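Local coordinates for protein NAD-dependent epimerase/dehydratase (PDB 6DNT) that probably interconverts UDP-N-acetylglucosamine and its 4-epimer with the help of bound NAD, and also binds the bacterial cell-wall intermediate UDP-N-acetylmuramic acid, at residues S263-G274 against L310-F321. Sequence-based numbering, arbitrary orientation. Where two conformers were deposited one is given.
Sequences SDYNGVINVALG and LADISNLDKISF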
ATOM      1  N   SER A 263      24.900  -4.539   0.884  1.00 24.24           N
ATOM      2  CA  SER A 263      24.466  -5.718   1.640  1.00 25.23           C
ATOM      3  C   SER A 263      23.761  -6.754   0.770  1.00 25.67           C
ATOM      4  O   SER A 263      23.169  -6.405  -0.258  1.00 25.95           O
ATOM      5  CB  SER A 263      23.499  -5.281   2.757  1.00 25.10           C
ATOM      6  OG  SER A 263      22.966  -6.388   3.486  1.00 27.14           O
ATOM      7  N   ASP A 264      23.820  -8.021   1.191  0.80 26.97           N
ATOM      8  CA  ASP A 264      23.031  -9.094   0.563  0.80 27.71           C
ATOM      9  C   ASP A 264      21.609  -9.186   1.118  0.80 25.62           C
ATOM     10  O   ASP A 264      20.803  -9.974   0.625  0.80 25.94           O
ATOM     11  CB  ASP A 264      23.721 -10.460   0.727  0.80 30.69           C
ATOM     12  CG  ASP A 264      24.945 -10.622  -0.170  0.80 33.01           C
ATOM     13  OD1 ASP A 264      25.067  -9.923  -1.203  0.80 34.66           O
ATOM     14  OD2 ASP A 264      25.790 -11.481   0.163  0.80 38.06           O
ATOM     15  N   TYR A 265      21.295  -8.387   2.133  1.00 23.93           N
ATOM     16  CA  TYR A 265      19.988  -8.423   2.766  1.00 22.76           C
ATOM     17  C   TYR A 265      18.900  -7.781   1.890  1.00 20.26           C
ATOM     18  O   TYR A 265      19.123  -6.729   1.294  1.00 20.99           O
ATOM     19  CB  TYR A 265      20.068  -7.703   4.114  1.00 24.37           C
ATOM     20  CG  TYR A 265      18.763  -7.646   4.851  1.00 25.21           C
ATOM     21  CD1 TYR A 265      18.265  -8.761   5.521  1.00 27.00           C
ATOM     22  CD2 TYR A 265      18.024  -6.471   4.886  1.00 26.21           C
ATOM     23  CE1 TYR A 265      17.055  -8.702   6.205  1.00 27.94           C
ATOM     24  CE2 TYR A 265      16.820  -6.407   5.554  1.00 26.62           C
ATOM     25  CZ  TYR A 265      16.341  -7.508   6.214  1.00 27.26           C
ATOM     26  OH  TYR A 265      15.145  -7.400   6.883  1.00 31.10           O
ATOM     27  N   ASN A 266      17.742  -8.431   1.814  1.00 18.90           N
ATOM     28  CA  ASN A 266      16.534  -7.828   1.231  1.00 18.83           C
ATOM     29  C   ASN A 266      15.477  -7.700   2.299  1.00 17.55           C
ATOM     30  O   ASN A 266      15.194  -8.663   3.004  1.00 16.96           O
ATOM     31  CB  ASN A 266      15.968  -8.680   0.102  1.00 19.84           C
ATOM     32  CG  ASN A 266      16.917  -8.788  -1.051  1.00 21.32           C
ATOM     33  OD1 ASN A 266      17.279  -7.784  -1.655  1.00 21.90           O
ATOM     34  ND2 ASN A 266      17.368 -10.011  -1.343  1.00 22.97           N
ATOM     35  N   GLY A 267      14.858  -6.528   2.410  1.00 15.68           N
ATOM     36  CA  GLY A 267      13.794  -6.353   3.398  1.00 15.35           C
ATOM     37  C   GLY A 267      13.739  -4.939   3.919  1.00 14.98           C
ATOM     38  O   GLY A 267      14.183  -4.009   3.243  1.00 13.87           O
ATOM     39  N   VAL A 268      13.213  -4.803   5.130  1.00 15.00           N
ATOM     40  CA  VAL A 268      12.911  -3.492   5.720  1.00 15.51           C
ATOM     41  C   VAL A 268      13.691  -3.346   7.021  1.00 15.04           C
ATOM     42  O   VAL A 268      13.770  -4.302   7.800  1.00 16.18           O
ATOM     43  CB  VAL A 268      11.387  -3.268   5.910  1.00 16.69           C
ATOM     44  CG1 VAL A 268      10.742  -4.315   6.812  1.00 18.35           C
ATOM     45  CG2 VAL A 268      11.101  -1.873   6.447  1.00 16.98           C
ATOM     46  N   ILE A 269      14.293  -2.172   7.230  0.70 14.67           N
ATOM     47  CA  ILE A 269      15.144  -1.916   8.401  0.70 14.79           C
ATOM     48  C   ILE A 269      14.847  -0.517   8.941  0.70 14.02           C
ATOM     49  O   ILE A 269      14.806   0.436   8.180  0.70 13.55           O
ATOM     50  CB  ILE A 269      16.648  -1.982   8.042  0.70 15.84           C
ATOM     51  CG1 ILE A 269      17.025  -3.342   7.441  0.70 16.51           C
ATOM     52  CG2 ILE A 269      17.511  -1.709   9.262  0.70 17.09           C
ATOM     53  CD1 ILE A 269      18.417  -3.362   6.841  0.70 16.62           C
ATOM     54  N   ASN A 270      14.642  -0.406  10.251  1.00 13.31           N
ATOM     55  CA  ASN A 270      14.556   0.902  10.927  1.00 12.93           C
ATOM     56  C   ASN A 270      15.924   1.584  10.935  1.00 12.85           C
ATOM     57  O   ASN A 270      16.937   0.935  11.211  1.00 13.15           O
ATOM     58  CB  ASN A 270      14.141   0.750  12.392  1.00 12.48           C
ATOM     59  CG  ASN A 270      12.720   0.287  12.565  1.00 12.21           C
ATOM     60  OD1 ASN A 270      11.849   0.573  11.756  1.00 12.18           O
ATOM     61  ND2 ASN A 270      12.465  -0.407  13.671  1.00 11.94           N
ATOM     62  N   VAL A 271      15.972   2.885  10.672  1.00 12.18           N
ATOM     63  CA  VAL A 271      17.221   3.628  10.802  1.00 12.42           C
ATOM     64  C   VAL A 271      17.016   4.743  11.819  1.00 12.57           C
ATOM     65  O   VAL A 271      16.266   5.689  11.590  1.00 12.01           O
ATOM     66  CB  VAL A 271      17.761   4.186   9.467  1.00 12.91           C
ATOM     67  CG1 VAL A 271      19.218   4.618   9.644  1.00 13.39           C
ATOM     68  CG2 VAL A 271      17.670   3.130   8.382  1.00 13.45           C
ATOM     69  N   ALA A 272      17.691   4.591  12.958  1.00 12.68           N
ATOM     70  CA  ALA A 272      17.542   5.465  14.107  1.00 13.41           C
ATOM     71  C   ALA A 272      18.669   5.122  15.081  1.00 14.40           C
ATOM     72  O   ALA A 272      19.527   4.310  14.739  1.00 14.25           O
ATOM     73  CB  ALA A 272      16.194   5.229  14.762  1.00 13.50           C
ATOM     74  N   LEU A 273      18.646   5.704  16.283  1.00 15.52           N
ATOM     75  CA  LEU A 273      19.593   5.313  17.343  1.00 16.76           C
ATOM     76  C   LEU A 273      19.020   4.378  18.401  1.00 16.85           C
ATOM     77  O   LEU A 273      19.782   3.786  19.162  1.00 17.60           O
ATOM     78  CB  LEU A 273      20.161   6.552  18.023  1.00 17.90           C
ATOM     79  CG  LEU A 273      20.976   7.507  17.167  1.00 19.16           C
ATOM     80  CD1 LEU A 273      21.671   8.543  18.043  1.00 19.83           C
ATOM     81  CD2 LEU A 273      22.010   6.758  16.342  1.00 19.65           C
ATOM     82  N   GLY A 274      17.704   4.195  18.419  1.00 16.56           N
ATOM     83  CA  GLY A 274      17.051   3.442  19.477  1.00 17.80           C
ATOM     84  C   GLY A 274      17.132   4.148  20.822  1.00 18.50           C
ATOM     85  O   GLY A 274      17.149   3.501  21.856  1.00 18.67           O
ATOM     86  N   LEU A 310      10.048   5.605  19.253  1.00 13.18           N
ATOM     87  CA  LEU A 310      11.331   4.972  19.585  1.00 14.10           C
ATOM     88  C   LEU A 310      11.517   3.748  18.707  1.00 13.85           C
ATOM     89  O   LEU A 310      10.624   2.906  18.653  1.00 13.99           O
ATOM     90  CB  LEU A 310      11.353   4.552  21.057  1.00 14.80           C
ATOM     91  CG  LEU A 310      12.614   3.851  21.579  1.00 16.07           C
ATOM     92  CD1 LEU A 310      13.838   4.736  21.467  1.00 16.61           C
ATOM     93  CD2 LEU A 310      12.362   3.399  23.016  1.00 16.66           C
ATOM     94  N   ALA A 311      12.665   3.640  18.041  1.00 13.73           N
ATOM     95  CA  ALA A 311      12.957   2.497  17.174  1.00 14.12           C
ATOM     96  C   ALA A 311      13.645   1.362  17.925  1.00 15.22           C
ATOM     97  O   ALA A 311      14.473   1.603  18.794  1.00 16.22           O
ATOM     98  CB  ALA A 311      13.848   2.924  16.021  1.00 13.40           C
ATOM     99  N   ASP A 312      13.330   0.130  17.544  1.00 15.69           N
ATOM    100  CA  ASP A 312      14.221  -1.000  17.783  1.00 17.20           C
ATOM    101  C   ASP A 312      15.156  -1.072  16.587  1.00 17.02           C
ATOM    102  O   ASP A 312      14.691  -1.257  15.462  1.00 16.82           O
ATOM    103  CB  ASP A 312      13.436  -2.312  17.924  1.00 18.56           C
ATOM    104  CG  ASP A 312      14.325  -3.482  18.336  1.00 20.72           C
ATOM    105  OD1 ASP A 312      15.413  -3.663  17.750  1.00 21.90           O
ATOM    106  OD2 ASP A 312      13.920  -4.232  19.246  1.00 22.87           O
ATOM    107  N   ILE A 313      16.462  -0.936  16.828  1.00 17.18           N
ATOM    108  CA  ILE A 313      17.456  -0.922  15.738  1.00 18.22           C
ATOM    109  C   ILE A 313      18.327  -2.194  15.668  1.00 18.81           C
ATOM    110  O   ILE A 313      19.391  -2.179  15.051  1.00 18.22           O
ATOM    111  CB  ILE A 313      18.332   0.349  15.750  1.00 18.51           C
ATOM    112  CG1 ILE A 313      19.075   0.510  17.074  1.00 19.17           C
ATOM    113  CG2 ILE A 313      17.484   1.573  15.451  1.00 18.56           C
ATOM    114  CD1 ILE A 313      20.329   1.346  16.932  1.00 20.13           C
ATOM    115  N   SER A 314      17.836  -3.293  16.246  1.00 19.64           N
ATOM    116  CA  SER A 314      18.526  -4.593  16.182  1.00 21.44           C
ATOM    117  C   SER A 314      18.890  -4.999  14.750  1.00 21.21           C
ATOM    118  O   SER A 314      20.010  -5.438  14.486  1.00 22.43           O
ATOM    119  CB  SER A 314      17.653  -5.693  16.800  1.00 22.60           C
ATOM    120  OG  SER A 314      17.419  -5.419  18.171  1.00 25.06           O
ATOM    121  N   ASN A 315      17.955  -4.811  13.823  1.00 20.18           N
ATOM    122  CA  ASN A 315      18.165  -5.243  12.446  1.00 20.26           C
ATOM    123  C   ASN A 315      19.128  -4.383  11.627  1.00 19.58           C
ATOM    124  O   ASN A 315      19.432  -4.736  10.494  1.00 19.02           O
ATOM    125  CB  ASN A 315      16.814  -5.479  11.753  1.00 21.71           C
ATOM    126  CG  ASN A 315      16.117  -6.720  12.293  1.00 23.46           C
ATOM    127  OD1 ASN A 315      16.752  -7.761  12.467  1.00 27.73           O
ATOM    128  ND2 ASN A 315      14.842  -6.614  12.590  1.00 23.79           N
ATOM    129  N   LEU A 316      19.670  -3.304  12.198  1.00 18.31           N
ATOM    130  CA  LEU A 316      20.818  -2.633  11.579  1.00 18.94           C
ATOM    131  C   LEU A 316      22.042  -3.548  11.410  1.00 19.63           C
ATOM    132  O   LEU A 316      22.888  -3.298  10.550  1.00 18.94           O
ATOM    133  CB  LEU A 316      21.210  -1.365  12.335  1.00 18.79           C
ATOM    134  CG  LEU A 316      20.283  -0.155  12.188  1.00 18.83           C
ATOM    135  CD1 LEU A 316      20.786   0.992  13.044  1.00 19.48           C
ATOM    136  CD2 LEU A 316      20.191   0.308  10.743  1.00 19.58           C
ATOM    137  N   ASP A 317      22.108  -4.609  12.212  1.00 20.70           N
ATOM    138  CA  ASP A 317      23.117  -5.656  12.046  1.00 22.79           C
ATOM    139  C   ASP A 317      23.058  -6.294  10.660  1.00 22.29           C
ATOM    140  O   ASP A 317      24.094  -6.706  10.134  1.00 23.97           O
ATOM    141  CB  ASP A 317      22.966  -6.764  13.112  1.00 24.18           C
ATOM    142  CG  ASP A 317      23.047  -6.239  14.539  0.70 26.55           C
ATOM    143  OD1 ASP A 317      23.457  -5.078  14.744  0.70 29.10           O
ATOM    144  OD2 ASP A 317      22.675  -6.993  15.469  0.70 29.39           O
ATOM    145  N   LYS A 318      21.871  -6.346  10.057  1.00 22.09           N
ATOM    146  CA  LYS A 318      21.696  -6.901   8.703  1.00 22.08           C
ATOM    147  C   LYS A 318      22.470  -6.163   7.623  1.00 21.50           C
ATOM    148  O   LYS A 318      22.777  -6.755   6.594  1.00 22.20           O
ATOM    149  CB  LYS A 318      20.212  -6.939   8.290  1.00 23.09           C
ATOM    150  CG  LYS A 318      19.293  -7.778   9.169  1.00 25.37           C
ATOM    151  CD  LYS A 318      19.678  -9.248   9.138  1.00 27.69           C
ATOM    152  CE  LYS A 318      18.576 -10.131   9.712  1.00 29.87           C
ATOM    153  NZ  LYS A 318      18.342  -9.852  11.154  1.00 31.85           N
ATOM    154  N   ILE A 319      22.764  -4.880   7.833  1.00 20.54           N
ATOM    155  CA  ILE A 319      23.576  -4.102   6.898  1.00 20.94           C
ATOM    156  C   ILE A 319      24.923  -3.682   7.504  1.00 21.64           C
ATOM    157  O   ILE A 319      25.594  -2.803   6.983  1.00 23.03           O
ATOM    158  CB  ILE A 319      22.795  -2.884   6.340  1.00 20.51           C
ATOM    159  CG1 ILE A 319      22.304  -1.960   7.460  1.00 20.49           C
ATOM    160  CG2 ILE A 319      21.604  -3.364   5.520  1.00 20.61           C
ATOM    161  CD1 ILE A 319      21.969  -0.566   6.974  1.00 20.31           C
ATOM    162  N   SER A 320      25.320  -4.347   8.589  1.00 22.44           N
ATOM    163  CA  SER A 320      26.554  -4.039   9.317  1.00 23.68           C
ATOM    164  C   SER A 320      26.717  -2.551   9.653  1.00 22.88           C
ATOM    165  O   SER A 320      27.806  -1.999   9.523  1.00 23.01           O
ATOM    166  CB  SER A 320      27.764  -4.555   8.528  1.00 24.80           C
ATOM    167  OG  SER A 320      27.595  -5.934   8.224  1.00 27.45           O
ATOM    168  N   PHE A 321      25.631  -1.914  10.096  1.00 22.31           N
ATOM    169  CA  PHE A 321      25.680  -0.504  10.467  1.00 22.52           C
ATOM    170  C   PHE A 321      25.539  -0.301  11.975  1.00 22.86           C
ATOM    171  O   PHE A 321      24.586  -0.772  12.582  1.00 21.91           O
ATOM    172  CB  PHE A 321      24.609   0.283   9.716  1.00 22.05           C
ATOM    173  CG  PHE A 321      24.640   1.766   9.982  1.00 22.03           C
ATOM    174  CD1 PHE A 321      25.849   2.485   9.961  1.00 22.69           C
ATOM    175  CD2 PHE A 321      23.463   2.460  10.225  1.00 22.44           C
ATOM    176  CE1 PHE A 321      25.867   3.852  10.199  1.00 22.34           C
ATOM    177  CE2 PHE A 321      23.481   3.830  10.468  1.00 22.23           C
ATOM    178  CZ  PHE A 321      24.680   4.524  10.440  1.00 21.92           C
TER
HETATM  179  O   HOH W   1      15.704   0.971  21.291  1.00 28.73           O
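Tyr265 lies with one ring face against the aliphatic part of Lys318, whose CB sits 3.9 Å from the Tyr265 ring centroid and 15° off the normal in a CH-pi contact. Having CG anti to the backbone N (chi1 179°) lays the tyrosine ring alongside the Lys318 chain. A lysine suits the place because its chain, bent at chi2, runs on over the CD1 and CE1 side of the ring while NZ leaves to bond Asn315 OD1. Next to this pair, Ser263 OG bonds Lys318 O at 3.1 Å and accepts from Tyr265 N at 2.9 Å, closing an ST turn just after helix 250-262. Replacing Ser263 by an alanine removes the hydroxyl, and Lys318 O and Tyr265 N would probably lose this donor and acceptor, leaving the turn free to shift.

Ile269 comes from strand 267-271, which pairs in parallel with strand 199-208 in the Rossmann-type sheet of this epimerase family; segment 310-321 runs alongside it in the opposite direction. In one of its two conformers, Ile269 packs CD1 against Ile319 CG2, while its CG2 meets Leu316 CD2 at 3.7 Å. Branched aliphatic residues fill this buried place without asking for polar partners.

Beyond them Asn270 sends ND2 to Asp312 O, 3.0 Å away and nearly straight at 173°, with the acceptor close to its amide plane; Tyr157 OH bonds OD1, so both ends of the amide are held. Small residues allow close approach farther on, where Ala272 CB touches Ala311 CB at 3.5 Å and Ile313 CG2 packs beside Ala272. At Gly274 the positive phi favours glycine, and a CB would come tight against Ile313 CG1; a water bridges Gly274 O and Ala311 O.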